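Local coordinates for choline binding protein A (PDB 5GT1) that binds zinc through the M23 peptidase-family domain modelled here and, as an S-layer protein that probably binds choline, may take part in bacterial adhesion to intestinal cells, at residues S31-F37 with I65-G69; V72-S77 with F102-F108; L138-R142 with T159-P163. All blocks are in the same frame, centred on the assembly; numbering follows the deposited sequence.

Starting from the N terminus, the loop 31-37 runs ahead of the first strands and is met by 65-69, the loop that follows strand 56-63; contact 1 thus closes a loop around strands 44-45 and 56-63. The chain goes almost directly on into 72-77, which packs against 102-108, so contact 2 closes over the strands 78-86 and 92-96. Contact 3 comes last, joining the end of strand 135-141 to 159-163, where helix 163-173 begins, and so closes the connection that carries helix 146-151. The three follow in series, none nested or crossed. Contacts 2 and 3 touch because strands 101-108 and 135-141 are sheet neighbours, whereas contact 1 stays apart at the surface.

Contact 1: S31-F37 with I65-G69; sequences SVGEGYF and IDHPG
The ring of His-67 reaches into the bend of 31-37 and makes one direct hydrogen bond there. Its NE2 donates to Glu-34 O at 2.6 Å along an almost straight N-H line, 177°. The oxygen lies in the imidazole plane, but the donor stands above the carbonyl plane of Glu-34. On the ring's other nitrogen, ND1 donates to Asp-66 OD1 (2.6 Å), on the anti side of the carboxylate. Both ring nitrogens therefore act as donors, consistent with a protonated imidazolium, and the two bonds fix the ring's rotation. Asp-66 OD1 also accepts from the backbone of Gly-63, and its OD2 from Gln-41.

Aromatic contact comes next. Phe-37 and His-67 form an offset stack with centroids 4.6 Å apart and planes at 24°, the imidazole CE1 sitting over one face of the phenyl toward its rim. Phe-62 meets both rings edge-to-face. The arrangement joins two surface loops of an M23 peptidase-family domain: the one before strand 44-45 and the one after strand 56-63, the strand that carries the zinc ligands His-57 and Asp-61. The side chain of Phe-37 is about 6 Å from that of Asp-61, though about 10 Å from the zinc ion itself.

Apolar contact is carried by Val-32. With CG1 anti to the backbone N (chi1 -168°), that methyl comes against His-67 CD2, while CG2 packs on Pro-68 CD at 3.6 Å. A water extends the junction beyond this pair, donating to Pro-68 O (2.9 Å) and hydrogen-bonded to Ser-31 OG. The Glu-34 carboxylate forms a salt bridge with Lys-168 of helix 163-173.

Contact 2: V72-S77 with F102-F108; sequences VHAVHS and FVYQEAF
Val-72 and Tyr-104 run antiparallel alongside one another, the valine CG1 lying 4.0 Å from Tyr-104 CD1. The other methyl, CG2, anti to the carbonyl carbon, turns instead to Phe-108, whose CE1 it meets at 3.9 Å. Further along, Val-75 CG2 packs on Phe-102 CD1 (3.7 Å). His-76 then brings its CB to 3.3 Å from Phe-102 CZ; the two ring planes are tilted by only 19° but displaced, leaving little of one ring above the other.

Toward the polar edge, the phenol of Tyr-104 ends at the backbone of the turn. Val-75 N donates to Tyr-104 OH at 2.9 Å, with an N-H angle of 167°, and a water in the plane of the phenol ring links that hydroxyl to His-76 O. His-76 ND1 donates to Ser-77 O, and its NE2 is hydrogen-bonded to Asp-23.

The contact lays the small two-stranded sheet of 71-73 and 127-130 against the larger antiparallel one: Tyr-104 and Phe-108 also touch Ile-128, while Val-75 and Phe-102 reach Leu-138 and Ile-140 on the adjoining strand 135-141.

Contact 3: L138-R142 with T159-P163; sequences LGITR and TWLDP
Thr-141 lies against Trp-160, its CB over one face of the indole and 4.2 Å from the centroid of the six-membered ring, a CH-pi contact. From that CB the side chain branches. CG2 continues along the indole, 3.8 Å from Trp-160 CZ3. OG1 is anti to the backbone N (chi1 180°), which carries it to Thr-159 O; there it donates a hydrogen bond of 2.7 Å from above the carbonyl plane. Glu-143 N, just past the strand, is hydrogen-bonded to the same OG1, so two bonds grip this oxygen.

The main chains are also joined directly: Leu-161 N donates to Ile-140 O at 2.9 Å. Two waters complete the seam. One accepts from Ile-140 N and bridges to Leu-161 O; the other accepts from Arg-142 N and donates to Thr-159 O. Strand 160-161 is short and weakly bonded, and it pairs with the end of strand 135-141 in the branched antiparallel sheet.

At the other end Pro-163 supplies the apolar contact. Its CB meets Ile-140 CD1 (3.8 Å) and Leu-138 CD2 (4.0 Å), and its CG lies 3.5 Å from Leu-138 O.

Trp-160 NE1 is hydrogen-bonded to Ala-149 O of helix 146-151. Asp-162 caps helix 163-173 through a bond from its OD1 to Arg-164 N, and Leu-138 and Ile-140 pack on Ile-167 and Leu-166 of that helix. Strands 56-63 and 101-108 flank strand 135-141, which also carries the zinc ligand His-137.

Contact 1: S31-F37 with I65-G69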
loop_
_atom_site.group_PDB
_atom_site.type_symbol
_atom_site.label_atom_id
_atom_site.label_comp_id
_atom_site.label_asym_id
_atom_site.label_seq_id
_atom_site.Cartn_x
_atom_site.Cartn_y
_atom_site.Cartn_z
ATOM N N SER A 31 1.624 13.274 -8.574
ATOM C CA SER A 31 2.570 14.173 -9.251
ATOM C C SER A 31 3.846 13.473 -9.741
ATOM O O SER A 31 4.577 13.991 -10.597
ATOM C CB SER A 31 3.018 15.264 -8.283
ATOM O OG SER A 31 4.243 14.875 -7.656
ATOM N N VAL A 32 4.146 12.332 -9.126
ATOM C CA VAL A 32 5.272 11.514 -9.494
ATOM C C VAL A 32 4.764 10.390 -10.410
ATOM O O VAL A 32 5.440 9.983 -11.364
ATOM C CB VAL A 32 5.897 10.859 -8.245
ATOM C CG1 VAL A 32 7.245 10.243 -8.596
ATOM C CG2 VAL A 32 5.983 11.860 -7.075
ATOM N N GLY A 33 3.579 9.872 -10.090
ATOM C CA GLY A 33 3.014 8.746 -10.825
ATOM C C GLY A 33 3.833 7.518 -10.495
ATOM O O GLY A 33 4.230 7.324 -9.333
ATOM N N GLU A 34 4.114 6.696 -11.504
ATOM C CA GLU A 34 4.859 5.468 -11.258
ATOM C C GLU A 34 6.241 5.750 -10.668
ATOM O O GLU A 34 6.662 5.099 -9.706
ATOM C CB GLU A 34 5.008 4.626 -12.530
ATOM C CG GLU A 34 5.690 3.290 -12.272
ATOM C CD GLU A 34 5.847 2.429 -13.532
ATOM O OE1 GLU A 34 6.643 1.467 -13.488
ATOM O OE2 GLU A 34 5.190 2.720 -14.560
ATOM N N GLY A 35 6.958 6.691 -11.279
ATOM C CA GLY A 35 8.323 6.998 -10.860
ATOM C C GLY A 35 9.230 5.791 -10.928
ATOM O O GLY A 35 9.051 4.915 -11.768
ATOM N N TYR A 36 10.207 5.731 -10.033
ATOM C CA TYR A 36 11.221 4.675 -10.066
ATOM C C TYR A 36 11.409 4.114 -8.669
ATOM O O TYR A 36 11.263 4.847 -7.683
ATOM C CB TYR A 36 12.555 5.241 -10.576
ATOM C CG TYR A 36 12.415 6.004 -11.869
ATOM C CD1 TYR A 36 12.311 5.325 -13.092
ATOM C CD2 TYR A 36 12.374 7.400 -11.875
ATOM C CE1 TYR A 36 12.164 6.023 -14.289
ATOM C CE2 TYR A 36 12.242 8.115 -13.074
ATOM C CZ TYR A 36 12.132 7.415 -14.271
ATOM O OH TYR A 36 11.989 8.104 -15.454
ATOM N N PHE A 37 11.762 2.836 -8.593
ATOM C CA PHE A 37 11.937 2.146 -7.316
ATOM C C PHE A 37 13.283 1.459 -7.255
ATOM O O PHE A 37 13.745 0.920 -8.265
ATOM C CB PHE A 37 10.847 1.082 -7.169
ATOM C CG PHE A 37 9.460 1.635 -7.240
ATOM C CD1 PHE A 37 8.834 2.113 -6.084
ATOM C CD2 PHE A 37 8.773 1.686 -8.458
ATOM C CE1 PHE A 37 7.540 2.612 -6.144
ATOM C CE2 PHE A 37 7.491 2.199 -8.522
ATOM C CZ PHE A 37 6.877 2.677 -7.364
ATOM N N ILE A 65 11.760 10.463 -0.779
ATOM C CA ILE A 65 12.730 10.982 -1.763
ATOM C C ILE A 65 12.333 10.639 -3.200
ATOM O O ILE A 65 12.232 11.531 -4.058
ATOM C CB ILE A 65 14.161 10.478 -1.481
ATOM C CG1 ILE A 65 14.632 10.970 -0.104
ATOM C CG2 ILE A 65 15.128 10.993 -2.544
ATOM C CD1 ILE A 65 15.767 10.151 0.477
ATOM N N ASP A 66 12.120 9.354 -3.464
ATOM C CA ASP A 66 11.767 8.878 -4.811
ATOM C C ASP A 66 10.334 9.229 -5.246
ATOM O O ASP A 66 10.069 9.437 -6.446
ATOM C CB ASP A 66 11.980 7.370 -4.903
ATOM C CG ASP A 66 11.424 6.635 -3.703
ATOM O OD1 ASP A 66 10.334 6.038 -3.806
ATOM O OD2 ASP A 66 12.076 6.665 -2.643
ATOM N N HIS A 67 9.409 9.294 -4.278
ATOM C CA HIS A 67 8.003 9.635 -4.564
ATOM C C HIS A 67 7.534 10.703 -3.622
ATOM O O HIS A 67 6.759 10.420 -2.691
ATOM C CB HIS A 67 7.105 8.392 -4.472
ATOM C CG HIS A 67 7.373 7.386 -5.556
ATOM N ND1 HIS A 67 8.467 6.592 -5.552
ATOM C CD2 HIS A 67 6.681 7.101 -6.721
ATOM C CE1 HIS A 67 8.462 5.819 -6.659
ATOM N NE2 HIS A 67 7.368 6.130 -7.372
ATOM N N PRO A 68 8.002 11.953 -3.843
ATOM C CA PRO A 68 7.712 13.031 -2.901
ATOM C C PRO A 68 6.237 13.401 -2.863
ATOM O O PRO A 68 5.497 13.201 -3.833
ATOM C CB PRO A 68 8.580 14.213 -3.406
ATOM C CG PRO A 68 8.873 13.898 -4.839
ATOM C CD PRO A 68 8.889 12.398 -4.944
ATOM N N GLY A 69 5.811 13.886 -1.704
ATOM C CA GLY A 69 4.452 14.355 -1.531
ATOM C C GLY A 69 4.044 14.179 -0.086
ATOM O O GLY A 69 4.695 13.469 0.663
HETATM O O HOH W 1 3.030 13.918 -5.110
#

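Contact 2: V72-S77 with F102-F108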
loop_
_atom_site.group_PDB
_atom_site.type_symbol
_atom_site.label_atom_id
_atom_site.label_comp_id
_atom_site.label_asym_id
_atom_site.label_seq_id
_atom_site.Cartn_x
_atom_site.Cartn_y
_atom_site.Cartn_z
ATOM N N VAL A 72 -1.324 11.107 1.035
ATOM C CA VAL A 72 -1.344 9.763 0.458
ATOM C C VAL A 72 -2.716 9.558 -0.183
ATOM O O VAL A 72 -3.728 9.561 0.515
ATOM C CB VAL A 72 -1.118 8.682 1.537
ATOM C CG1 VAL A 72 -1.273 7.281 0.927
ATOM C CG2 VAL A 72 0.265 8.853 2.177
ATOM N N HIS A 73 -2.739 9.387 -1.507
ATOM C CA HIS A 73 -3.993 9.266 -2.273
ATOM C C HIS A 73 -4.359 7.824 -2.478
ATOM O O HIS A 73 -3.499 7.009 -2.823
ATOM C CB HIS A 73 -3.845 9.946 -3.640
ATOM C CG HIS A 73 -3.734 11.456 -3.562
ATOM N ND1 HIS A 73 -2.566 12.088 -3.293
ATOM C CD2 HIS A 73 -4.693 12.449 -3.711
ATOM C CE1 HIS A 73 -2.768 13.429 -3.280
ATOM N NE2 HIS A 73 -4.069 13.651 -3.529
ATOM N N ALA A 74 -5.635 7.489 -2.282
ATOM C CA ALA A 74 -6.099 6.118 -2.424
ATOM C C ALA A 74 -5.857 5.666 -3.859
ATOM O O ALA A 74 -6.118 6.423 -4.814
ATOM C CB ALA A 74 -7.573 6.017 -2.076
ATOM N N VAL A 75 -5.354 4.446 -4.009
ATOM C CA VAL A 75 -4.990 3.916 -5.333
ATOM C C VAL A 75 -6.206 3.310 -6.042
ATOM O O VAL A 75 -6.142 3.008 -7.239
ATOM C CB VAL A 75 -3.829 2.887 -5.273
ATOM C CG1 VAL A 75 -2.596 3.505 -4.613
ATOM C CG2 VAL A 75 -4.239 1.596 -4.560
ATOM N N HIS A 76 -7.298 3.150 -5.294
ATOM C CA HIS A 76 -8.497 2.466 -5.771
ATOM C C HIS A 76 -9.611 2.712 -4.795
ATOM O O HIS A 76 -9.360 2.927 -3.608
ATOM C CB HIS A 76 -8.220 0.960 -5.866
ATOM C CG HIS A 76 -9.292 0.180 -6.603
ATOM N ND1 HIS A 76 -10.377 -0.321 -5.981
ATOM C CD2 HIS A 76 -9.404 -0.178 -7.947
ATOM C CE1 HIS A 76 -11.164 -0.966 -6.887
ATOM N NE2 HIS A 76 -10.566 -0.883 -8.092
ATOM N N SER A 77 -10.852 2.667 -5.275
ATOM C CA SER A 77 -12.031 2.849 -4.412
ATOM C C SER A 77 -12.248 1.700 -3.436
ATOM O O SER A 77 -11.744 0.601 -3.623
ATOM C CB SER A 77 -13.285 3.056 -5.268
ATOM O OG SER A 77 -13.088 4.174 -6.140
ATOM N N PHE A 102 -6.525 -3.494 0.264
ATOM C CA PHE A 102 -5.384 -2.585 0.167
ATOM C C PHE A 102 -4.912 -2.237 1.570
ATOM O O PHE A 102 -5.722 -1.863 2.420
ATOM C CB PHE A 102 -5.813 -1.301 -0.565
ATOM C CG PHE A 102 -6.385 -1.543 -1.944
ATOM C CD1 PHE A 102 -5.574 -1.459 -3.073
ATOM C CD2 PHE A 102 -7.754 -1.823 -2.117
ATOM C CE1 PHE A 102 -6.105 -1.682 -4.345
ATOM C CE2 PHE A 102 -8.285 -2.047 -3.371
ATOM C CZ PHE A 102 -7.468 -1.975 -4.488
ATOM N N VAL A 103 -3.615 -2.361 1.820
ATOM C CA VAL A 103 -3.043 -1.964 3.112
ATOM C C VAL A 103 -2.093 -0.779 2.913
ATOM O O VAL A 103 -1.122 -0.879 2.160
ATOM C CB VAL A 103 -2.312 -3.145 3.791
ATOM C CG1 VAL A 103 -1.823 -2.750 5.188
ATOM C CG2 VAL A 103 -3.240 -4.356 3.854
ATOM N N TYR A 104 -2.385 0.347 3.561
ATOM C CA TYR A 104 -1.485 1.500 3.536
ATOM C C TYR A 104 -0.801 1.542 4.891
ATOM O O TYR A 104 -1.455 1.753 5.916
ATOM C CB TYR A 104 -2.257 2.819 3.317
ATOM C CG TYR A 104 -3.077 2.859 2.049
ATOM C CD1 TYR A 104 -2.610 3.540 0.915
ATOM C CD2 TYR A 104 -4.319 2.220 1.974
ATOM C CE1 TYR A 104 -3.364 3.575 -0.263
ATOM C CE2 TYR A 104 -5.067 2.243 0.801
ATOM C CZ TYR A 104 -4.573 2.919 -0.312
ATOM O OH TYR A 104 -5.327 2.952 -1.474
ATOM N N GLN A 105 0.508 1.346 4.919
ATOM C CA GLN A 105 1.191 1.222 6.208
ATOM C C GLN A 105 2.496 2.023 6.218
ATOM O O GLN A 105 2.954 2.493 5.164
ATOM C CB GLN A 105 1.461 -0.258 6.507
ATOM C CG GLN A 105 2.528 -0.864 5.603
ATOM C CD GLN A 105 2.671 -2.357 5.770
ATOM O OE1 GLN A 105 1.697 -3.097 5.641
ATOM N NE2 GLN A 105 3.904 -2.814 6.041
ATOM N N GLU A 106 3.061 2.181 7.420
ATOM C CA GLU A 106 4.366 2.810 7.668
ATOM C C GLU A 106 4.522 4.301 7.355
ATOM O O GLU A 106 5.506 4.928 7.772
ATOM C CB GLU A 106 5.482 1.980 7.039
ATOM C CG GLU A 106 5.564 0.592 7.669
ATOM C CD GLU A 106 6.603 -0.247 6.996
ATOM O OE1 GLU A 106 7.815 -0.022 7.274
ATOM O OE2 GLU A 106 6.214 -1.110 6.182
ATOM N N ALA A 107 3.548 4.873 6.657
ATOM C CA ALA A 107 3.603 6.282 6.258
ATOM C C ALA A 107 3.269 7.251 7.396
ATOM O O ALA A 107 3.576 8.436 7.307
ATOM C CB ALA A 107 2.634 6.531 5.106
ATOM N N PHE A 108 2.597 6.753 8.430
ATOM C CA PHE A 108 1.951 7.627 9.414
ATOM C C PHE A 108 2.578 7.421 10.805
ATOM O O PHE A 108 2.441 6.348 11.402
ATOM C CB PHE A 108 0.439 7.365 9.428
ATOM C CG PHE A 108 -0.154 7.129 8.051
ATOM C CD1 PHE A 108 -0.263 8.175 7.134
ATOM C CD2 PHE A 108 -0.585 5.853 7.663
ATOM C CE1 PHE A 108 -0.788 7.957 5.863
ATOM C CE2 PHE A 108 -1.130 5.633 6.395
ATOM C CZ PHE A 108 -1.227 6.686 5.495
HETATM O O HOH W 2 -7.606 1.634 -1.928
#

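Contact 3: L138-R142 with T159-P163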
loop_
_atom_site.group_PDB
_atom_site.type_symbol
_atom_site.label_atom_id
_atom_site.label_comp_id
_atom_site.label_asym_id
_atom_site.label_seq_id
_atom_site.Cartn_x
_atom_site.Cartn_y
_atom_site.Cartn_z
ATOM N N LEU A 138 2.698 0.048 0.444
ATOM C CA LEU A 138 1.376 -0.344 -0.043
ATOM C C LEU A 138 1.357 -1.848 -0.299
ATOM O O LEU A 138 2.231 -2.363 -0.984
ATOM C CB LEU A 138 1.033 0.408 -1.332
ATOM C CG LEU A 138 -0.277 0.017 -2.036
ATOM C CD1 LEU A 138 -1.522 0.353 -1.206
ATOM C CD2 LEU A 138 -0.343 0.701 -3.401
ATOM N N GLY A 139 0.384 -2.538 0.284
ATOM C CA GLY A 139 0.209 -3.975 0.051
ATOM C C GLY A 139 -1.164 -4.224 -0.538
ATOM O O GLY A 139 -2.139 -3.554 -0.175
ATOM N N ILE A 140 -1.241 -5.185 -1.456
ATOM C CA ILE A 140 -2.509 -5.559 -2.070
ATOM C C ILE A 140 -2.666 -7.081 -2.044
ATOM O O ILE A 140 -1.737 -7.804 -2.417
ATOM C CB ILE A 140 -2.638 -5.028 -3.525
ATOM C CG1 ILE A 140 -2.472 -3.495 -3.555
ATOM C CG2 ILE A 140 -4.011 -5.407 -4.095
ATOM C CD1 ILE A 140 -2.492 -2.895 -4.954
ATOM N N THR A 141 -3.842 -7.553 -1.617
ATOM C CA THR A 141 -4.123 -8.992 -1.543
ATOM C C THR A 141 -5.574 -9.237 -1.889
ATOM O O THR A 141 -6.430 -8.384 -1.628
ATOM C CB THR A 141 -3.777 -9.580 -0.137
ATOM O OG1 THR A 141 -4.065 -10.992 -0.102
ATOM C CG2 THR A 141 -4.577 -8.895 0.981
ATOM N N ARG A 142 -5.887 -10.393 -2.479
ATOM C CA ARG A 142 -7.314 -10.751 -2.607
ATOM C C ARG A 142 -7.888 -11.274 -1.291
ATOM O O ARG A 142 -9.117 -11.267 -1.096
ATOM C CB ARG A 142 -7.559 -11.759 -3.729
ATOM C CG ARG A 142 -7.389 -11.162 -5.109
ATOM C CD ARG A 142 -7.721 -12.186 -6.175
ATOM N NE ARG A 142 -6.992 -11.869 -7.395
ATOM C CZ ARG A 142 -7.515 -11.225 -8.428
ATOM N NH1 ARG A 142 -8.786 -10.843 -8.391
ATOM N NH2 ARG A 142 -6.774 -10.976 -9.501
ATOM N N THR A 159 -0.189 -14.918 -1.837
ATOM C CA THR A 159 -1.065 -14.118 -0.971
ATOM C C THR A 159 -1.056 -12.634 -1.400
ATOM O O THR A 159 -2.108 -12.036 -1.629
ATOM C CB THR A 159 -0.639 -14.223 0.513
ATOM O OG1 THR A 159 -0.758 -15.585 0.937
ATOM C CG2 THR A 159 -1.526 -13.357 1.404
ATOM N N TRP A 160 0.140 -12.073 -1.496
ATOM C CA TRP A 160 0.333 -10.666 -1.836
ATOM C C TRP A 160 0.625 -10.543 -3.297
ATOM O O TRP A 160 1.291 -11.405 -3.886
ATOM C CB TRP A 160 1.470 -10.075 -0.999
ATOM C CG TRP A 160 1.126 -10.060 0.473
ATOM C CD1 TRP A 160 1.525 -10.975 1.468
ATOM C CD2 TRP A 160 0.259 -9.103 1.157
ATOM N NE1 TRP A 160 0.991 -10.636 2.682
ATOM C CE2 TRP A 160 0.212 -9.522 2.565
ATOM C CE3 TRP A 160 -0.450 -7.968 0.762
ATOM C CZ2 TRP A 160 -0.518 -8.808 3.521
ATOM C CZ3 TRP A 160 -1.187 -7.271 1.725
ATOM C CH2 TRP A 160 -1.216 -7.678 3.075
ATOM N N LEU A 161 0.104 -9.478 -3.892
ATOM C CA LEU A 161 0.242 -9.208 -5.307
ATOM C C LEU A 161 1.110 -7.979 -5.530
ATOM O O LEU A 161 1.212 -7.115 -4.652
ATOM C CB LEU A 161 -1.145 -8.988 -5.934
ATOM C CG LEU A 161 -2.200 -10.037 -5.578
ATOM C CD1 LEU A 161 -3.586 -9.617 -6.044
ATOM C CD2 LEU A 161 -1.819 -11.413 -6.132
ATOM N N ASP A 162 1.726 -7.900 -6.708
ATOM C CA ASP A 162 2.604 -6.778 -7.030
ATOM C C ASP A 162 1.764 -5.516 -7.273
ATOM O O ASP A 162 1.055 -5.442 -8.279
ATOM C CB ASP A 162 3.454 -7.110 -8.266
ATOM C CG ASP A 162 4.444 -6.004 -8.615
ATOM O OD1 ASP A 162 4.417 -4.911 -7.994
ATOM O OD2 ASP A 162 5.261 -6.241 -9.522
ATOM N N PRO A 163 1.825 -4.526 -6.342
ATOM C CA PRO A 163 1.004 -3.334 -6.542
ATOM C C PRO A 163 1.429 -2.531 -7.767
ATOM O O PRO A 163 0.584 -1.854 -8.358
ATOM C CB PRO A 163 1.246 -2.508 -5.257
ATOM C CG PRO A 163 1.671 -3.529 -4.240
ATOM C CD PRO A 163 2.545 -4.468 -5.046
HETATM O O HOH W 3 1.277 -6.329 -2.102
HETATM O O HOH W 4 -4.188 -12.611 -3.338
#